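Local coordinates for protein xylulokinase (Brucella ovis, PDB 5VM1) that probably phosphorylates D-xylulose to D-xylulose 5-phosphate at the expense of ATP, as a sugar kinase of the FGGY family, at residues Gly252-Gly257 and Asp449-Cys454; Ser398-Gly403 and Pro422-Glu427. All blocks are in the same frame, centred on the assembly; numbering follows the deposited sequence.

How the contacts relate
From the N terminus, the chain builds the six-stranded sheet and leaves it through helix 243-251. Contact 1 begins just beyond, in the loop 252-257 that leads into strand 259-263 of the seven-stranded sheet. It closes only after 191 intervening residues, when the short helix 450-453 comes back to that loop. Contact 2 is nested within this long loop and closes a much smaller one of 18 residues, joining strands 399-402 and 423-426 of one beta-alpha-beta unit. The centres of contacts 1 and 2 are about 16 Å apart and the contacts do not touch, but strand 259-263 relates them: it follows the loop of contact 1 and pairs with strand 399-402.

Contact 1. Residues Gly252-Gly257 and Asp449-Cys454; sequences GTVKPG and DPFTIC
Pro450 O is gripped by two backbone donors of its short helix, Ile453 N and Cys454 N, the latter at 3.2 Å, and both come from the same face of its plane. This fixes the end of the turn where Cys454 meets Gly252 and Val254. Gly252 CA approaches Cys454 O to 3.3 Å in a C-H...O contact. Glycine suits this exit from helix 243-251 because phi is positive (82°), and a CB here would press on the preceding residue's carbonyl O. Val254, a compact branched residue, divides its methyls: CG1 lies 4.2 Å from Cys454 CB, while CG2 meets Phe451 CD1 at 3.5 Å. The Val254 and Phe451 side chains run alongside one another, pointing opposite ways. With Phe451 CG anti to its carbonyl carbon (chi1 -73°), the ring extends to the loop and presents an edge to Val254 O, 3.3 Å from CE1; Leu291 and Thr294 also touch this ring. At the start of the short helix, Asp449 OD1 accepts from Phe451 N at 2.9 Å, on the anti side of the carboxylate, while Asp449 O takes both the N and OG1 of Thr452. A side-chain N-cap thus steadies the residue bearing the ring, and the capped helical turn packs on the loop where the chain crosses from one sheet to the other of an actin-like ATPase fold.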
loop_
_atom_site.group_PDB
_atom_site.type_symbol
_atom_site.label_atom_id
_atom_site.label_comp_id
_atom_site.label_asym_id
_atom_site.label_seq_id
_atom_site.Cartn_x
_atom_site.Cartn_y
_atom_site.Cartn_z
ATOM N N GLY A 252 13.105 4.741 1.133
ATOM C CA GLY A 252 14.359 4.014 1.175
ATOM C C GLY A 252 14.234 2.574 1.621
ATOM O O GLY A 252 15.256 1.945 1.936
ATOM N N THR A 253 13.024 2.022 1.655
ATOM C CA THR A 253 12.830 0.647 2.101
ATOM C C THR A 253 12.917 -0.308 0.905
ATOM O O THR A 253 11.924 -0.798 0.382
ATOM C CB THR A 253 11.500 0.519 2.820
ATOM O OG1 THR A 253 11.365 1.612 3.724
ATOM C CG2 THR A 253 11.465 -0.765 3.588
ATOM N N VAL A 254 14.147 -0.541 0.455
ATOM C CA VAL A 254 14.377 -1.366 -0.725
ATOM C C VAL A 254 15.439 -2.443 -0.482
ATOM O O VAL A 254 15.569 -3.383 -1.275
ATOM C CB VAL A 254 14.749 -0.477 -1.923
ATOM C CG1 VAL A 254 13.623 0.463 -2.245
ATOM C CG2 VAL A 254 15.989 0.311 -1.609
ATOM N N LYS A 255 16.247 -2.322 0.666
ATOM C CA LYS A 255 17.235 -3.387 0.890
ATOM C C LYS A 255 16.684 -4.462 1.816
ATOM O O LYS A 255 15.811 -4.182 2.644
ATOM C CB LYS A 255 18.520 -2.830 1.506
ATOM C CG LYS A 255 19.368 -1.975 0.565
ATOM C CD LYS A 255 20.776 -1.757 1.103
ATOM C CE LYS A 255 20.837 -0.751 2.247
ATOM N NZ LYS A 255 22.274 -0.330 2.494
ATOM N N PRO A 256 17.152 -5.703 1.671
ATOM C CA PRO A 256 16.610 -6.796 2.492
ATOM C C PRO A 256 16.710 -6.533 3.987
ATOM O O PRO A 256 17.755 -6.124 4.512
ATOM C CB PRO A 256 17.447 -8.007 2.070
ATOM C CG PRO A 256 17.879 -7.707 0.700
ATOM C CD PRO A 256 17.890 -6.212 0.509
ATOM N N GLY A 257 15.606 -6.816 4.675
ATOM C CA GLY A 257 15.508 -6.631 6.103
ATOM C C GLY A 257 15.126 -5.241 6.540
ATOM O O GLY A 257 14.905 -5.029 7.744
ATOM N N ASP A 449 21.736 3.604 -10.836
ATOM C CA ASP A 449 21.435 2.415 -10.059
ATOM C C ASP A 449 20.280 2.741 -9.106
ATOM O O ASP A 449 20.412 3.663 -8.286
ATOM C CB ASP A 449 22.669 1.944 -9.292
ATOM C CG ASP A 449 22.445 0.613 -8.589
ATOM O OD1 ASP A 449 21.734 0.567 -7.558
ATOM O OD2 ASP A 449 22.960 -0.404 -9.095
ATOM N N PRO A 450 19.147 2.030 -9.171
ATOM C CA PRO A 450 18.007 2.439 -8.339
ATOM C C PRO A 450 18.301 2.374 -6.848
ATOM O O PRO A 450 17.691 3.132 -6.085
ATOM C CB PRO A 450 16.882 1.478 -8.772
ATOM C CG PRO A 450 17.581 0.287 -9.288
ATOM C CD PRO A 450 18.859 0.795 -9.923
ATOM N N PHE A 451 19.235 1.526 -6.407
ATOM C CA PHE A 451 19.529 1.459 -4.976
ATOM C C PHE A 451 20.339 2.655 -4.499
ATOM O O PHE A 451 20.301 2.973 -3.305
ATOM C CB PHE A 451 20.251 0.162 -4.604
ATOM C CG PHE A 451 19.367 -1.047 -4.623
ATOM C CD1 PHE A 451 18.377 -1.213 -3.668
ATOM C CD2 PHE A 451 19.518 -2.021 -5.590
ATOM C CE1 PHE A 451 17.546 -2.339 -3.674
ATOM C CE2 PHE A 451 18.693 -3.143 -5.602
ATOM C CZ PHE A 451 17.705 -3.297 -4.636
ATOM N N THR A 452 21.054 3.336 -5.391
ATOM C CA THR A 452 21.728 4.553 -4.963
ATOM C C THR A 452 20.789 5.751 -4.932
ATOM O O THR A 452 21.103 6.744 -4.282
ATOM C CB THR A 452 22.947 4.866 -5.854
ATOM O OG1 THR A 452 22.537 5.310 -7.156
ATOM C CG2 THR A 452 23.791 3.627 -6.009
ATOM N N ILE A 453 19.626 5.670 -5.557
ATOM C CA ILE A 453 18.693 6.795 -5.565
ATOM C C ILE A 453 17.720 6.725 -4.391
ATOM O O ILE A 453 17.493 7.717 -3.698
ATOM C CB ILE A 453 17.955 6.844 -6.920
ATOM C CG1 ILE A 453 18.972 6.986 -8.051
ATOM C CG2 ILE A 453 16.983 7.989 -6.947
ATOM C CD1 ILE A 453 19.975 8.090 -7.839
ATOM N N CYS A 454 17.145 5.552 -4.140
ATOM C CA CYS A 454 16.111 5.369 -3.124
ATOM C C CYS A 454 16.739 5.222 -1.737
ATOM O O CYS A 454 16.760 4.150 -1.131
ATOM C CB CYS A 454 15.258 4.163 -3.468
ATOM S SG CYS A 454 14.367 4.319 -5.022
#

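Contact 2. Residues Ser398-Gly403 and Pro422-Glu427; sequences SLTAVG and PIALPE
Leu399 and Ala401 both bond to Ala424, the central residue of this parallel pairing. Ala424 N donates to Leu399 O (3.0 Å) in that carbonyl's plane, the N-H...O angle being 165°. Ala424 O in turn accepts from Ala401 N at 3.2 Å, with the donor tilted from the carbonyl plane. One residue therefore spends its N-H and its C=O on the two residues flanking Thr400, the usual ladder of parallel strands, and Thr400 turns its own backbone to Ala259 and Val261 of strand 259-263. A C-H...O contact from Ile423 CA to Leu399 O, 3.3 Å, supplements the ladder.

Side-chain packing differs on the two faces. On one, Leu399, Ala401 and Ile423 lie beneath helix 409-419. Ile423 CG2, anti to its backbone N, reaches Ala401 CB at 3.4 Å; alanine's single methyl suits a place shared with this branch and Leu412. On the other face, Thr400 CG2 approaches Ala424 O to 3.4 Å and passes obliquely beside Pro426 CG, at 4.1 Å. Its torsion (chi1 -51°) sends the methyl rather than OG1 to these partners; a beta-branched threonine fits an extended strand of this kind.

The third kind of contact is made by a residue without an N-H. Pro426 cannot donate to Ala401 O, and its ring carbon CD stands 3.5 Å from that oxygen instead, with Leu425 CD1 also near it. The axes of the short strand segments are inclined by 43°. With helix 409-419 between them, the strands form a beta-alpha-beta unit of the C-terminal FGGY domain; the Val402 side chain is about 11 Å from that of Asp243, the predicted proton acceptor. The chemistry gives a parallel pairing hydrogen-bonded at its start and continued by carbon contacts where Pro426 has no N-H to offer.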
loop_
_atom_site.group_PDB
_atom_site.type_symbol
_atom_site.label_atom_id
_atom_site.label_comp_id
_atom_site.label_asym_id
_atom_site.label_seq_id
_atom_site.Cartn_x
_atom_site.Cartn_y
_atom_site.Cartn_z
ATOM N N SER A 398 15.953 -2.907 11.692
ATOM C CA SER A 398 15.506 -1.551 11.947
ATOM C C SER A 398 14.161 -1.322 11.269
ATOM O O SER A 398 13.916 -1.785 10.147
ATOM C CB SER A 398 16.555 -0.543 11.464
ATOM O OG SER A 398 16.703 -0.597 10.052
ATOM N N LEU A 399 13.317 -0.562 11.945
ATOM C CA LEU A 399 11.964 -0.274 11.519
ATOM C C LEU A 399 11.755 1.237 11.465
ATOM O O LEU A 399 12.216 1.966 12.345
ATOM C CB LEU A 399 10.971 -0.943 12.483
ATOM C CG LEU A 399 9.510 -0.988 12.059
ATOM C CD1 LEU A 399 9.323 -1.609 10.670
ATOM C CD2 LEU A 399 8.712 -1.722 13.098
ATOM N N THR A 400 11.092 1.709 10.408
ATOM C CA THR A 400 10.780 3.122 10.222
ATOM C C THR A 400 9.271 3.329 10.248
ATOM O O THR A 400 8.541 2.576 9.607
ATOM C CB THR A 400 11.349 3.589 8.910
ATOM O OG1 THR A 400 12.728 3.204 8.859
ATOM C CG2 THR A 400 11.220 5.082 8.779
ATOM N N ALA A 401 8.798 4.355 10.976
ATOM C CA ALA A 401 7.363 4.549 11.225
ATOM C C ALA A 401 6.795 5.761 10.491
ATOM O O ALA A 401 7.350 6.862 10.574
ATOM C CB ALA A 401 7.068 4.686 12.719
ATOM N N VAL A 402 5.670 5.555 9.791
ATOM C CA VAL A 402 4.931 6.615 9.110
ATOM C C VAL A 402 3.441 6.422 9.357
ATOM O O VAL A 402 3.017 5.466 10.004
ATOM C CB VAL A 402 5.217 6.657 7.594
ATOM C CG1 VAL A 402 6.707 6.855 7.372
ATOM C CG2 VAL A 402 4.646 5.409 6.865
ATOM N N GLY A 403 2.641 7.326 8.802
ATOM C CA GLY A 403 1.202 7.279 8.936
ATOM C C GLY A 403 0.733 8.108 10.107
ATOM O O GLY A 403 1.511 8.539 10.957
ATOM N N PRO A 422 14.447 -0.575 17.690
ATOM C CA PRO A 422 14.303 0.890 17.585
ATOM C C PRO A 422 13.450 1.296 16.391
ATOM O O PRO A 422 13.460 0.639 15.353
ATOM C CB PRO A 422 15.748 1.376 17.413
ATOM C CG PRO A 422 16.468 0.190 16.859
ATOM C CD PRO A 422 15.839 -1.012 17.518
ATOM N N ILE A 423 12.737 2.412 16.528
ATOM C CA ILE A 423 11.881 2.947 15.461
ATOM C C ILE A 423 12.385 4.333 15.078
ATOM O O ILE A 423 12.399 5.246 15.917
ATOM C CB ILE A 423 10.403 3.044 15.878
ATOM C CG1 ILE A 423 9.875 1.719 16.414
ATOM C CG2 ILE A 423 9.572 3.525 14.707
ATOM C CD1 ILE A 423 8.367 1.720 16.511
ATOM N N ALA A 424 12.690 4.516 13.793
ATOM C CA ALA A 424 13.168 5.791 13.270
ATOM C C ALA A 424 11.996 6.631 12.784
ATOM O O ALA A 424 11.180 6.176 11.979
ATOM C CB ALA A 424 14.156 5.572 12.126
ATOM N N LEU A 425 11.920 7.853 13.277
ATOM C CA LEU A 425 10.892 8.795 12.892
ATOM C C LEU A 425 11.497 9.812 11.924
ATOM O O LEU A 425 12.494 10.473 12.269
ATOM C CB LEU A 425 10.345 9.475 14.141
ATOM C CG LEU A 425 9.066 10.272 14.001
ATOM C CD1 LEU A 425 8.010 9.421 13.312
ATOM C CD2 LEU A 425 8.636 10.657 15.390
ATOM N N PRO A 426 10.997 9.924 10.699
ATOM C CA PRO A 426 11.654 10.778 9.706
ATOM C C PRO A 426 11.535 12.264 9.997
ATOM O O PRO A 426 10.657 12.729 10.730
ATOM C CB PRO A 426 10.924 10.432 8.404
ATOM C CG PRO A 426 10.337 9.127 8.640
ATOM C CD PRO A 426 10.004 9.041 10.087
ATOM N N GLU A 427 12.445 13.015 9.379
ATOM C CA GLU A 427 12.284 14.456 9.316
ATOM C C GLU A 427 10.971 14.760 8.591
ATOM O O GLU A 427 10.336 13.879 7.994
ATOM C CB GLU A 427 13.486 15.112 8.621
#